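Local coordinates for protein CD38 molecule (Bos taurus, PDB 3KOU) that belongs to the CD38 family of ectoenzymes and binds 2NF beside an edge strand of a parallel beta sheet, at residues V167-S172 and L197-V202; Q84-K89 and N163-V168; I23-C28 and N43-R48. All coordinates share one frame; numbering follows the deposited sequence. Where two conformers were deposited one is given.

Contact 1 of 3, residues V167-S172 and L197-V202; sequences VVLNGS and LEAWLV. With NAG (2-acetamido-2-deoxy-beta-D-glucopyranose), chain C.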
# COMPACT_ATOMS: atom_id res chain seq x y z
N VAL A 167 4.00 6.98 10.14
CA VAL A 167 3.19 5.75 10.15
C VAL A 167 2.07 5.79 11.19
O VAL A 167 2.28 6.22 12.34
CB VAL A 167 4.05 4.46 10.31
CG1 VAL A 167 4.68 4.40 11.68
CG2 VAL A 167 3.18 3.24 10.08
N VAL A 168 0.86 5.41 10.78
CA VAL A 168 -0.30 5.35 11.68
C VAL A 168 -0.54 3.90 12.09
O VAL A 168 -0.83 3.05 11.24
CB VAL A 168 -1.57 5.93 11.02
CG1 VAL A 168 -2.73 5.99 12.03
CG2 VAL A 168 -1.27 7.33 10.44
N LEU A 169 -0.39 3.62 13.38
CA LEU A 169 -0.59 2.27 13.88
C LEU A 169 -1.74 2.21 14.86
O LEU A 169 -2.19 3.24 15.38
CB LEU A 169 0.68 1.74 14.55
CG LEU A 169 1.89 1.75 13.59
CD1 LEU A 169 3.21 1.46 14.34
CD2 LEU A 169 1.68 0.76 12.45
N ASN A 170 -2.18 1.00 15.14
CA ASN A 170 -3.38 0.76 15.90
C ASN A 170 -3.09 0.43 17.36
O ASN A 170 -2.75 -0.70 17.68
CB ASN A 170 -4.09 -0.42 15.30
CG ASN A 170 -5.51 -0.48 15.72
OD1 ASN A 170 -5.85 -0.25 16.88
ND2 ASN A 170 -6.34 -0.78 14.78
N GLY A 171 -3.26 1.42 18.23
CA GLY A 171 -3.01 1.22 19.65
C GLY A 171 -4.07 0.39 20.37
O GLY A 171 -3.94 0.11 21.56
N SER A 172 -5.09 -0.04 19.63
CA SER A 172 -6.12 -0.91 20.19
C SER A 172 -5.87 -2.39 19.94
O SER A 172 -6.72 -3.22 20.28
CB SER A 172 -7.50 -0.54 19.65
OG SER A 172 -7.99 0.63 20.26
N LEU A 197 11.47 8.40 10.68
CA LEU A 197 10.11 7.88 10.77
C LEU A 197 9.42 8.29 12.06
O LEU A 197 9.98 8.14 13.16
CB LEU A 197 10.13 6.36 10.64
CG LEU A 197 8.76 5.68 10.84
CD1 LEU A 197 7.83 6.01 9.70
CD2 LEU A 197 8.91 4.18 10.97
N GLU A 198 8.22 8.81 11.92
CA GLU A 198 7.41 9.15 13.09
C GLU A 198 6.23 8.21 13.14
O GLU A 198 5.49 8.11 12.18
CB GLU A 198 6.90 10.59 12.98
CG GLU A 198 7.99 11.63 13.04
CD GLU A 198 7.42 13.03 12.93
OE1 GLU A 198 6.19 13.16 13.05
OE2 GLU A 198 8.20 13.97 12.71
N ALA A 199 6.07 7.51 14.27
CA ALA A 199 4.94 6.60 14.45
C ALA A 199 3.92 7.19 15.41
O ALA A 199 4.30 7.80 16.41
CB ALA A 199 5.42 5.23 14.96
N TRP A 200 2.64 7.01 15.10
CA TRP A 200 1.53 7.43 15.94
C TRP A 200 0.69 6.19 16.28
O TRP A 200 0.17 5.50 15.39
CB TRP A 200 0.67 8.48 15.21
CG TRP A 200 1.42 9.73 14.87
CD1 TRP A 200 2.15 9.97 13.74
CD2 TRP A 200 1.53 10.90 15.67
NE1 TRP A 200 2.72 11.22 13.79
CE2 TRP A 200 2.35 11.81 14.97
CE3 TRP A 200 1.04 11.27 16.93
CZ2 TRP A 200 2.68 13.07 15.48
CZ3 TRP A 200 1.37 12.52 17.43
CH2 TRP A 200 2.18 13.40 16.70
N LEU A 201 0.61 5.85 17.57
CA LEU A 201 -0.20 4.70 17.97
C LEU A 201 -1.52 5.20 18.55
O LEU A 201 -1.56 5.82 19.62
CB LEU A 201 0.53 3.85 19.01
CG LEU A 201 1.55 2.81 18.50
CD1 LEU A 201 2.71 3.51 17.83
CD2 LEU A 201 2.03 1.95 19.65
N VAL A 202 -2.61 4.93 17.83
CA VAL A 202 -3.88 5.62 18.06
C VAL A 202 -4.93 4.58 18.45
O VAL A 202 -5.04 3.54 17.81
CB VAL A 202 -4.33 6.39 16.80
CG1 VAL A 202 -5.66 7.10 17.06
CG2 VAL A 202 -3.25 7.38 16.33
C1 NAG C . -7.95 -0.98 15.38
C2 NAG C . -8.78 0.11 14.69
C3 NAG C . -10.27 -0.29 14.74
C4 NAG C . -10.55 -1.74 14.33
C5 NAG C . -9.57 -2.67 15.06
C6 NAG C . -9.70 -4.14 14.62
C7 NAG C . -7.89 2.39 14.75
C8 NAG C . -7.61 3.59 15.60
N2 NAG C . -8.60 1.41 15.33
O3 NAG C . -11.04 0.61 13.97
O4 NAG C . -11.90 -2.10 14.66
O5 NAG C . -8.25 -2.23 14.78
O6 NAG C . -9.61 -4.25 13.21
O7 NAG C . -7.48 2.34 13.58
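Val167 and Ala199 form the tight part of this contact: Val167 CG1 sits 3.5 Å from Ala199 CB, closer than two such carbons usually come, and 4.1 Å from Leu197 CD1. A chi1 of 67° places that methyl between the backbone N and the carbonyl carbon and so brings it to the neighbouring strand. Farther along the same face the fit is easier, with Leu169 CD1 and Leu201 CD1 meeting at 4.1 Å as their side chains cross obliquely, both touching Ile218 of helix 216-227. Val168 and Trp200 occupy the other face, against helix 91-101 and Phe243 respectively. Between the faces runs a regular backbone ladder, its straightest bond from Leu169 N to Trp200 O (2.8 Å, 170°). The ladder changes character at its glycan end: Gly171 N reaches Val202 O at 2.8 Å from well above the carbonyl plane. There Asn170 OD1 accepts from Ser172 N at 2.9 Å in an Asx turn, while Asn170 ND2 carries the glycan, bonded to NAG C1, and also donates to Lys89 O. Ser172, partly exposed, sends OG to Asp204. The pair is the parallel-strand ladder of a beta-alpha-beta unit, strand 164-170, helix 182-187 and strand 196-203.

Contact 2 of 3, residues Q84-K89 and N163-V168; sequences QVFWSK and NTVRVV. With 2NF ([[(2R,3S,4R,5R)-5-(6-aminopurin-9-yl)-3,4-dihydroxyoxolan-2-yl]methoxy-hydroxyphosphoryl] [(2R,3S,4R,5R)-5-(3-carbamoylpyridin-1-ium-1yl)- 3-fluoro-,4- hydroxyoxolan-2-yl]methyl phosphate), chain E; NAG (2-acetamido-2-deoxy-beta-D-glucopyranose), chain C.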
# COMPACT_ATOMS: atom_id res chain seq x y z
N GLN A 84 5.03 11.54 2.89
CA GLN A 84 4.61 10.14 2.79
C GLN A 84 4.07 9.54 4.10
O GLN A 84 4.60 9.78 5.19
CB GLN A 84 5.79 9.31 2.28
CG GLN A 84 5.45 7.89 1.82
CD GLN A 84 6.59 7.30 0.98
OE1 GLN A 84 7.39 8.03 0.40
NE2 GLN A 84 6.64 5.98 0.90
N VAL A 85 3.02 8.74 3.98
CA VAL A 85 2.35 8.12 5.13
C VAL A 85 2.20 6.63 4.91
O VAL A 85 1.66 6.19 3.89
CB VAL A 85 0.95 8.74 5.35
CG1 VAL A 85 0.21 7.99 6.47
CG2 VAL A 85 1.10 10.23 5.65
N PHE A 86 2.69 5.84 5.87
CA PHE A 86 2.46 4.41 5.94
C PHE A 86 1.32 4.13 6.93
O PHE A 86 1.01 4.98 7.77
CB PHE A 86 3.74 3.67 6.40
CG PHE A 86 4.90 3.80 5.45
CD1 PHE A 86 5.06 2.91 4.39
CD2 PHE A 86 5.81 4.83 5.59
CE1 PHE A 86 6.11 3.04 3.51
CE2 PHE A 86 6.88 4.97 4.70
CZ PHE A 86 7.03 4.07 3.68
N TRP A 87 0.72 2.95 6.84
CA TRP A 87 -0.34 2.53 7.76
C TRP A 87 -0.36 1.01 7.89
O TRP A 87 0.11 0.30 7.00
CB TRP A 87 -1.71 3.04 7.31
CG TRP A 87 -2.13 2.55 5.96
CD1 TRP A 87 -1.91 3.17 4.76
CD2 TRP A 87 -2.83 1.35 5.66
NE1 TRP A 87 -2.44 2.42 3.73
CE2 TRP A 87 -3.01 1.30 4.26
CE3 TRP A 87 -3.34 0.30 6.44
CZ2 TRP A 87 -3.66 0.25 3.63
CZ3 TRP A 87 -3.99 -0.73 5.81
CH2 TRP A 87 -4.15 -0.75 4.42
N SER A 88 -0.88 0.50 9.00
CA SER A 88 -1.05 -0.94 9.19
C SER A 88 -2.18 -1.14 10.21
O SER A 88 -2.08 -0.66 11.33
CB SER A 88 0.27 -1.56 9.70
OG SER A 88 0.30 -2.98 9.51
N LYS A 89 -3.27 -1.80 9.78
CA LYS A 89 -4.43 -2.06 10.64
C LYS A 89 -5.19 -0.79 10.97
O LYS A 89 -5.98 -0.76 11.91
CB LYS A 89 -4.03 -2.75 11.96
CG LYS A 89 -2.85 -3.70 11.89
CD LYS A 89 -3.17 -4.92 11.06
CE LYS A 89 -1.96 -5.88 11.03
NZ LYS A 89 -2.22 -7.00 10.10
N ASN A 163 13.29 12.04 3.52
CA ASN A 163 13.12 12.92 4.67
C ASN A 163 12.18 12.35 5.72
O ASN A 163 12.29 11.18 6.07
CB ASN A 163 12.74 14.34 4.22
CG ASN A 163 13.84 14.99 3.39
OD1 ASN A 163 15.00 14.58 3.47
ND2 ASN A 163 13.48 15.99 2.60
N THR A 164 11.25 13.13 6.22
CA THR A 164 10.41 12.62 7.29
C THR A 164 9.23 11.84 6.73
O THR A 164 8.52 12.33 5.85
CB THR A 164 9.83 13.73 8.15
OG1 THR A 164 10.89 14.52 8.69
CG2 THR A 164 9.03 13.14 9.30
N VAL A 165 9.03 10.61 7.22
CA VAL A 165 7.85 9.82 6.87
C VAL A 165 7.06 9.54 8.14
O VAL A 165 7.62 9.55 9.24
CB VAL A 165 8.22 8.47 6.19
CG1 VAL A 165 8.93 8.72 4.86
CG2 VAL A 165 9.10 7.62 7.11
N ARG A 166 5.76 9.31 7.99
CA ARG A 166 4.90 9.02 9.15
C ARG A 166 4.25 7.64 9.01
O ARG A 166 4.01 7.18 7.88
CB ARG A 166 3.80 10.09 9.34
CG ARG A 166 4.31 11.49 9.61
CD ARG A 166 4.14 12.37 8.39
NE ARG A 166 4.85 13.64 8.51
CZ ARG A 166 4.31 14.75 9.00
NH1 ARG A 166 3.06 14.75 9.43
NH2 ARG A 166 5.03 15.86 9.08
N VAL A 167 4.00 6.98 10.14
CA VAL A 167 3.19 5.75 10.15
C VAL A 167 2.07 5.79 11.19
O VAL A 167 2.28 6.22 12.34
CB VAL A 167 4.05 4.46 10.31
CG1 VAL A 167 4.68 4.40 11.68
CG2 VAL A 167 3.18 3.24 10.08
N VAL A 168 0.86 5.41 10.78
CA VAL A 168 -0.30 5.35 11.68
C VAL A 168 -0.54 3.90 12.09
O VAL A 168 -0.83 3.05 11.24
CB VAL A 168 -1.57 5.93 11.02
CG1 VAL A 168 -2.73 5.99 12.03
CG2 VAL A 168 -1.27 7.33 10.44
C1D 2NF E . 2.03 -0.79 2.18
C2D 2NF E . 1.55 0.59 2.56
F2D 2NF E . 2.23 1.63 2.15
C3D 2NF E . 1.08 0.47 3.99
O3D 2NF E . 1.71 1.37 4.79
O4D 2NF E . 1.48 -1.66 3.14
C4D 2NF E . 1.14 -1.04 4.30
C5D 2NF E . -0.08 -1.65 4.93
O5D 2NF E . -0.41 -3.01 4.70
PN 2NF E . -0.39 -3.92 5.95
O1N 2NF E . 0.69 -3.37 6.72
O2N 2NF E . -0.31 -5.24 5.53
O3 2NF E . -1.70 -3.54 6.69
PA 2NF E . -2.95 -4.43 6.98
O1A 2NF E . -2.54 -5.55 7.65
O2A 2NF E . -3.42 -4.78 5.67
O5B 2NF E . -3.90 -3.64 7.72
C1 NAG C . -7.95 -0.98 15.38
C2 NAG C . -8.78 0.11 14.69
C3 NAG C . -10.27 -0.29 14.74
C4 NAG C . -10.55 -1.74 14.33
C5 NAG C . -9.57 -2.67 15.06
C6 NAG C . -9.70 -4.14 14.62
C7 NAG C . -7.89 2.39 14.75
C8 NAG C . -7.61 3.59 15.60
N2 NAG C . -8.60 1.41 15.33
O3 NAG C . -11.04 0.61 13.97
O4 NAG C . -11.90 -2.10 14.66
O5 NAG C . -8.25 -2.23 14.78
O6 NAG C . -9.61 -4.25 13.21
O7 NAG C . -7.48 2.34 13.58
O HOH W 1 7.89 11.56 3.28
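Phe86 and Val167 pair where edge strand 85-88 joins the four-stranded parallel sheet, and the tip of that edge strand forms one wall of the 2NF pocket. Phe86 CB packs on Val167 CG2 at 3.7 Å, and the Phe86 ring turns its edge to Val165, Phe86 CE2 lying 4.0 Å from Val165 CB; Phe157 meets the same ring edge-to-face. Val85, Trp87, Arg166 and Val168 point to the other sheet face, toward helix 91-101, where Arg166 NH1 finds Tyr97 OH. The backbones are laced in register: Phe86 N donates to Arg166 O at 2.8 Å, in the carbonyl plane, and Val168 N donates to Phe86 O at 3.0 Å from a tilted position. Arg166 N also donates to Gln84 O, but the ladder thins out at Ser88 N, whose bond to Val168 O is weak. From Trp87 to Lys89 the polar groups turn to the ligand. Trp87 takes a chi1 of 60°, which swings the indole away from the neighbouring strand; one ring face lies against the fluorinated sugar of 2NF, Trp87 NE1 being 4.0 Å from 2NF C3D, and Glu107 accepts from NE1. The backbone helps as well, since Trp87 N donates almost straight (171°) to 2NF O3D at 2.8 Å. Both phosphates are gripped: Lys89 NZ, which also forms a salt bridge with Asp178, donates to 2NF O1A at 2.9 Å, and Ser88 OG donates to 2NF O1N at 2.8 Å.

Contact 3 of 3, residues I23-C28 and N43-R48; sequences IIQERC and NCQAIR. With SO4 (sulfate ion), chain D.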
# COMPACT_ATOMS: atom_id res chain seq x y z
N ILE A 23 -12.43 0.79 -15.50
CA ILE A 23 -12.26 1.44 -14.20
C ILE A 23 -10.84 1.99 -14.04
O ILE A 23 -10.65 3.14 -13.67
CB ILE A 23 -12.61 0.50 -13.03
CG1 ILE A 23 -14.12 0.22 -12.99
CG2 ILE A 23 -12.13 1.09 -11.70
CD1 ILE A 23 -14.52 -0.92 -12.07
N ILE A 24 -9.82 1.19 -14.35
CA ILE A 24 -8.47 1.71 -14.18
C ILE A 24 -8.12 2.86 -15.14
O ILE A 24 -7.44 3.81 -14.76
CB ILE A 24 -7.38 0.60 -14.15
CG1 ILE A 24 -7.29 -0.15 -15.47
CG2 ILE A 24 -7.64 -0.36 -12.99
CD1 ILE A 24 -5.97 -0.96 -15.61
N GLN A 25 -8.58 2.79 -16.39
CA GLN A 25 -8.28 3.89 -17.30
C GLN A 25 -9.00 5.18 -16.87
O GLN A 25 -8.42 6.27 -16.92
CB GLN A 25 -8.56 3.53 -18.77
CG GLN A 25 -7.76 4.44 -19.73
CD GLN A 25 -7.93 4.10 -21.19
OE1 GLN A 25 -7.93 5.01 -22.05
NE2 GLN A 25 -8.08 2.81 -21.50
N GLU A 26 -10.24 5.06 -16.44
CA GLU A 26 -10.98 6.21 -15.97
C GLU A 26 -10.39 6.78 -14.68
O GLU A 26 -10.28 7.99 -14.52
CB GLU A 26 -12.44 5.83 -15.75
CG GLU A 26 -13.23 5.79 -17.05
CD GLU A 26 -14.69 5.43 -16.86
OE1 GLU A 26 -15.11 5.21 -15.69
OE2 GLU A 26 -15.40 5.38 -17.88
N ARG A 27 -9.99 5.90 -13.77
CA ARG A 27 -9.27 6.38 -12.57
C ARG A 27 -7.97 7.07 -12.93
O ARG A 27 -7.58 8.05 -12.28
CB ARG A 27 -8.99 5.23 -11.60
CG ARG A 27 -10.23 4.71 -10.92
CD ARG A 27 -9.90 3.58 -9.93
NE ARG A 27 -11.06 3.26 -9.10
CZ ARG A 27 -11.05 2.44 -8.05
NH1 ARG A 27 -9.93 1.83 -7.65
NH2 ARG A 27 -12.19 2.22 -7.39
N CYS A 28 -7.29 6.57 -13.94
CA CYS A 28 -6.04 7.19 -14.36
C CYS A 28 -6.28 8.63 -14.88
O CYS A 28 -5.59 9.58 -14.48
CB CYS A 28 -5.34 6.31 -15.40
SG CYS A 28 -3.67 6.86 -15.88
N ASN A 43 0.71 8.75 -20.14
CA ASN A 43 -0.40 8.25 -20.94
C ASN A 43 -1.19 7.18 -20.24
O ASN A 43 -0.68 6.10 -19.95
CB ASN A 43 0.03 7.73 -22.31
CG ASN A 43 -1.18 7.38 -23.18
OD1 ASN A 43 -1.46 6.22 -23.46
ND2 ASN A 43 -1.94 8.41 -23.58
N CYS A 44 -2.46 7.47 -19.99
CA CYS A 44 -3.32 6.55 -19.26
C CYS A 44 -3.70 5.30 -20.06
O CYS A 44 -3.83 4.21 -19.50
CB CYS A 44 -4.55 7.27 -18.68
SG CYS A 44 -4.15 8.35 -17.24
N GLN A 45 -3.84 5.43 -21.38
CA GLN A 45 -4.08 4.25 -22.20
C GLN A 45 -2.89 3.29 -22.10
O GLN A 45 -3.06 2.08 -21.95
CB GLN A 45 -4.31 4.66 -23.65
CG GLN A 45 -4.62 3.50 -24.59
CD GLN A 45 -4.80 3.95 -26.03
OE1 GLN A 45 -4.57 5.11 -26.37
NE2 GLN A 45 -5.20 3.03 -26.89
N ALA A 46 -1.68 3.83 -22.15
CA ALA A 46 -0.48 3.00 -22.07
C ALA A 46 -0.34 2.34 -20.69
O ALA A 46 0.09 1.18 -20.57
CB ALA A 46 0.77 3.82 -22.39
N ILE A 47 -0.67 3.10 -19.66
CA ILE A 47 -0.66 2.53 -18.32
C ILE A 47 -1.67 1.39 -18.17
O ILE A 47 -1.33 0.33 -17.63
CB ILE A 47 -0.82 3.63 -17.25
CG1 ILE A 47 0.45 4.50 -17.25
CG2 ILE A 47 -1.07 3.02 -15.86
CD1 ILE A 47 0.29 5.82 -16.47
N ARG A 48 -2.89 1.58 -18.67
CA ARG A 48 -3.88 0.52 -18.64
C ARG A 48 -3.38 -0.69 -19.40
O ARG A 48 -3.50 -1.82 -18.93
CB ARG A 48 -5.24 0.93 -19.23
CG ARG A 48 -6.17 -0.31 -19.26
CD ARG A 48 -7.16 -0.45 -20.42
NE ARG A 48 -7.09 0.51 -21.51
CZ ARG A 48 -6.92 0.21 -22.79
NH1 ARG A 48 -6.78 -1.05 -23.19
NH2 ARG A 48 -6.90 1.19 -23.69
S SO4 D . -7.31 -0.28 -26.93
O1 SO4 D . -7.10 0.03 -28.34
O2 SO4 D . -6.02 -0.40 -26.25
O3 SO4 D . -8.09 0.80 -26.31
O4 SO4 D . -8.05 -1.53 -26.78
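The Arg48 guanidinium has the Gln25 amide at its edge, the two planes only 15° apart, and a sulfate ion, probably from the crystallisation liquor, also at its edge through O2. Over one face, offset toward the rim, stands the backbone oxygen of Gln45. The Gln45 side chain runs beside that of Gln25, the two amide planes nearly parallel, the chains pointing the same way. Arg48 NH2 donates to sulfate O3 at 2.9 Å, Arg48 NH1 to sulfate O2 at 3.2 Å, and Gln49 adds a further bond to the ion. Behind this polar layer the chain of Arg48 is crossed at about a right angle by Ile24, whose CD1 lies 3.7 Å from Arg48 CG. Deeper, Cys28 SG and Cys44 SG are joined at 2.1 Å with a chi3 of -79°; Cys28 SG, anti to its own amide nitrogen, leans outward to make the bridge. Ile47 CD1 packs on Cys28 SG at 4.1 Å, and Leu114 touches both residues. Asn43 is the N-cap of helix 44-55, its OD1 accepting from Ala46 N at 2.7 Å. Segments 23-28 and 44-48 run roughly antiparallel, axes 144° apart, in an alpha hairpin of helices 20-35 and 44-55 cross-linked by the disulfide.

How the contacts relate
From the N terminus, contact 3 comes first: helix 20-35 turns through a short loop into helix 44-55, closing the smallest of the three chain loops within the helical part of the fold. Contact 2 closes a much longer excursion, rich in helix, from strand 85-88 to strand 164-170. Contact 1 then opens on that same strand and closes through helix 182-187 onto strand 196-203, so none nests inside another. Contacts 1 and 2 share Val167 and Val168; they join three neighbouring strands of the four-stranded sheet, and the centres of the two contacts are about 8 Å apart. Contact 3 lies on the opposite side of the chain's centre, about 27 Å from contact 2 between centres.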